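PDB 4TN0: UPF0141 protein yjdB from Campylobacter jejuni subsp. jejuni HB93-13, which probably transfers phosphoethanolamine to acceptor molecules in the periplasm, as a zinc-dependent enzyme of the alkaline phosphatase-like family. Local coordinates for residues K170-C176 with L189-N195. Residues are numbered along the deposited sequence; the frame is centred on the assembly and turned at random.
Sequences KKFTPTC and LINTYDN
N195, N191 and T192, on neighbouring turns of helix 186-211, grip the backbone of the loop 170-176, which runs antiparallel to that helix before the chain turns into it in the alkaline phosphatase-like fold. Asparagine suits this work because one amide offers both an acceptor and a donor. N195 uses both on F172: OD1 receives F172 N at 2.9 Å, on a lone pair. Its ND2 gives a longer bond of 3.3 Å to F172 O, which lies 21° out of the amide plane. The two bonds fix the rotation of the amide, and the same ND2 also binds Y165 OH. One turn earlier, N191 ND2 reaches P174 O at 2.7 Å in a nearly straight bond (166°), with the acceptor exactly in its amide plane; N41 holds N191 OD1. A cis peptide bond precedes P174 and bends the chain here. Threonine suits its place because the T192 hydroxyl can donate and accept at once, giving to A188 O within its own helix and accepting C176 N.

The flat F172 ring packs beside the N195 amide, their planes 17° apart. Its CG, beside the backbone N and opposite the carbonyl carbon, brings the CD2 side to the helix. There CD2 meets N195 OD1 obliquely at 3.0 Å and D194 CB at 3.7 Å. The D194 carboxylate, almost perpendicular to the ring, is bound by Y38, N32 and N41. At the far end C176, small enough to sit close to the helix, forms a disulfide with C184; its CB lies 3.9 Å from L189 CA, and its SG touches L189 CD1 at 4.2 Å.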
loop_
_atom_site.group_PDB
_atom_site.type_symbol
_atom_site.label_atom_id
_atom_site.label_comp_id
_atom_site.label_asym_id
_atom_site.label_seq_id
_atom_site.Cartn_x
_atom_site.Cartn_y
_atom_site.Cartn_z
ATOM N N LYS A 170 -12.107 -5.045 17.761
ATOM C CA LYS A 170 -12.576 -6.428 17.775
ATOM C C LYS A 170 -14.066 -6.383 17.510
ATOM O O LYS A 170 -14.858 -6.736 18.363
ATOM C CB LYS A 170 -12.267 -7.087 19.134
ATOM C CG LYS A 170 -12.494 -8.609 19.250
ATOM C CD LYS A 170 -11.996 -9.151 20.617
ATOM C CE LYS A 170 -12.333 -10.626 20.774
ATOM N NZ LYS A 170 -11.685 -11.278 21.954
ATOM N N LYS A 171 -14.450 -5.935 16.322
ATOM C CA LYS A 171 -15.852 -5.651 16.037
ATOM C C LYS A 171 -16.585 -6.872 15.503
ATOM O O LYS A 171 -17.800 -6.980 15.655
ATOM C CB LYS A 171 -15.958 -4.460 15.067
ATOM C CG LYS A 171 -17.377 -3.943 14.789
ATOM C CD LYS A 171 -17.335 -2.464 14.372
ATOM C CE LYS A 171 -18.545 -2.033 13.542
ATOM N NZ LYS A 171 -18.291 -0.743 12.833
ATOM N N PHE A 172 -15.853 -7.786 14.869
ATOM C CA PHE A 172 -16.449 -8.998 14.296
ATOM C C PHE A 172 -16.124 -10.232 15.159
ATOM O O PHE A 172 -14.955 -10.526 15.418
ATOM C CB PHE A 172 -15.973 -9.185 12.856
ATOM C CG PHE A 172 -16.119 -7.948 12.001
ATOM C CD1 PHE A 172 -17.339 -7.295 11.908
ATOM C CD2 PHE A 172 -15.037 -7.442 11.286
ATOM C CE1 PHE A 172 -17.485 -6.159 11.118
ATOM C CE2 PHE A 172 -15.171 -6.299 10.487
ATOM C CZ PHE A 172 -16.393 -5.657 10.403
ATOM N N THR A 173 -17.164 -10.924 15.634
ATOM C CA THR A 173 -16.994 -12.012 16.609
ATOM C C THR A 173 -17.875 -13.236 16.285
ATOM O O THR A 173 -18.940 -13.091 15.692
ATOM C CB THR A 173 -17.313 -11.518 18.060
ATOM O OG1 THR A 173 -18.630 -10.968 18.086
ATOM C CG2 THR A 173 -16.302 -10.440 18.529
ATOM N N PRO A 174 -17.468 -14.444 16.720
ATOM C CA PRO A 174 -16.292 -14.781 17.542
ATOM C C PRO A 174 -14.980 -14.661 16.753
ATOM O O PRO A 174 -15.044 -14.484 15.545
ATOM C CB PRO A 174 -16.556 -16.225 17.953
ATOM C CG PRO A 174 -17.400 -16.789 16.816
ATOM C CD PRO A 174 -18.257 -15.640 16.347
ATOM N N THR A 175 -13.841 -14.725 17.440
ATOM C CA THR A 175 -12.531 -14.580 16.839
ATOM C C THR A 175 -11.615 -15.783 17.086
ATOM O O THR A 175 -11.905 -16.664 17.899
ATOM C CB THR A 175 -11.809 -13.311 17.386
ATOM O OG1 THR A 175 -11.521 -13.475 18.782
ATOM C CG2 THR A 175 -12.656 -12.060 17.168
ATOM N N CYS A 176 -10.484 -15.796 16.392
ATOM C CA CYS A 176 -9.502 -16.866 16.498
ATOM C C CYS A 176 -8.257 -16.303 17.156
ATOM O O CYS A 176 -7.425 -15.707 16.479
ATOM C CB CYS A 176 -9.193 -17.430 15.104
ATOM S SG CYS A 176 -7.872 -18.648 14.957
ATOM N N LEU A 189 -11.990 -17.431 12.174
ATOM C CA LEU A 189 -10.728 -17.029 11.580
ATOM C C LEU A 189 -10.963 -15.835 10.664
ATOM O O LEU A 189 -10.228 -14.847 10.730
ATOM C CB LEU A 189 -10.080 -18.184 10.827
ATOM C CG LEU A 189 -8.799 -17.845 10.071
ATOM C CD1 LEU A 189 -7.764 -17.275 11.031
ATOM C CD2 LEU A 189 -8.249 -19.055 9.330
ATOM N N ILE A 190 -12.007 -15.911 9.839
ATOM C CA ILE A 190 -12.340 -14.825 8.915
ATOM C C ILE A 190 -12.634 -13.539 9.676
ATOM O O ILE A 190 -12.221 -12.439 9.252
ATOM C CB ILE A 190 -13.542 -15.172 7.999
ATOM C CG1 ILE A 190 -13.330 -16.527 7.309
ATOM C CG2 ILE A 190 -13.847 -14.045 7.020
ATOM C CD1 ILE A 190 -12.243 -16.537 6.321
ATOM N N ASN A 191 -13.385 -13.662 10.775
ATOM C CA ASN A 191 -13.716 -12.500 11.583
ATOM C C ASN A 191 -12.444 -11.803 12.043
ATOM O O ASN A 191 -12.305 -10.591 11.917
ATOM C CB ASN A 191 -14.552 -12.882 12.811
ATOM C CG ASN A 191 -15.994 -13.249 12.480
ATOM O OD1 ASN A 191 -16.526 -12.884 11.433
ATOM N ND2 ASN A 191 -16.640 -13.950 13.409
ATOM N N THR A 192 -11.500 -12.590 12.545
ATOM C CA THR A 192 -10.242 -12.054 13.046
ATOM C C THR A 192 -9.488 -11.329 11.947
ATOM O O THR A 192 -8.926 -10.256 12.164
ATOM C CB THR A 192 -9.362 -13.170 13.616
ATOM O OG1 THR A 192 -10.181 -14.077 14.367
ATOM C CG2 THR A 192 -8.264 -12.607 14.494
ATOM N N TYR A 193 -9.491 -11.933 10.761
ATOM C CA TYR A 193 -8.802 -11.384 9.605
ATOM C C TYR A 193 -9.449 -10.065 9.194
ATOM O O TYR A 193 -8.741 -9.102 8.866
ATOM C CB TYR A 193 -8.790 -12.403 8.438
ATOM C CG TYR A 193 -8.074 -11.895 7.195
ATOM C CD1 TYR A 193 -6.681 -11.852 7.143
ATOM C CD2 TYR A 193 -8.790 -11.469 6.074
ATOM C CE1 TYR A 193 -6.012 -11.369 6.017
ATOM C CE2 TYR A 193 -8.132 -11.002 4.935
ATOM C CZ TYR A 193 -6.745 -10.960 4.916
ATOM O OH TYR A 193 -6.088 -10.501 3.804
ATOM N N ASP A 194 -10.781 -10.035 9.218
ATOM C CA ASP A 194 -11.555 -8.853 8.855
ATOM C C ASP A 194 -11.387 -7.690 9.841
ATOM O O ASP A 194 -11.371 -6.503 9.445
ATOM C CB ASP A 194 -13.026 -9.217 8.731
ATOM C CG ASP A 194 -13.318 -9.978 7.464
ATOM O OD1 ASP A 194 -12.412 -10.052 6.608
ATOM O OD2 ASP A 194 -14.451 -10.464 7.292
ATOM N N ASN A 195 -11.255 -8.028 11.121
ATOM C CA ASN A 195 -10.946 -7.020 12.129
ATOM C C ASN A 195 -9.653 -6.297 11.799
ATOM O O ASN A 195 -9.573 -5.084 11.957
ATOM C CB ASN A 195 -10.826 -7.637 13.523
ATOM C CG ASN A 195 -12.152 -8.037 14.103
ATOM O OD1 ASN A 195 -13.205 -7.578 13.663
ATOM N ND2 ASN A 195 -12.109 -8.917 15.099
#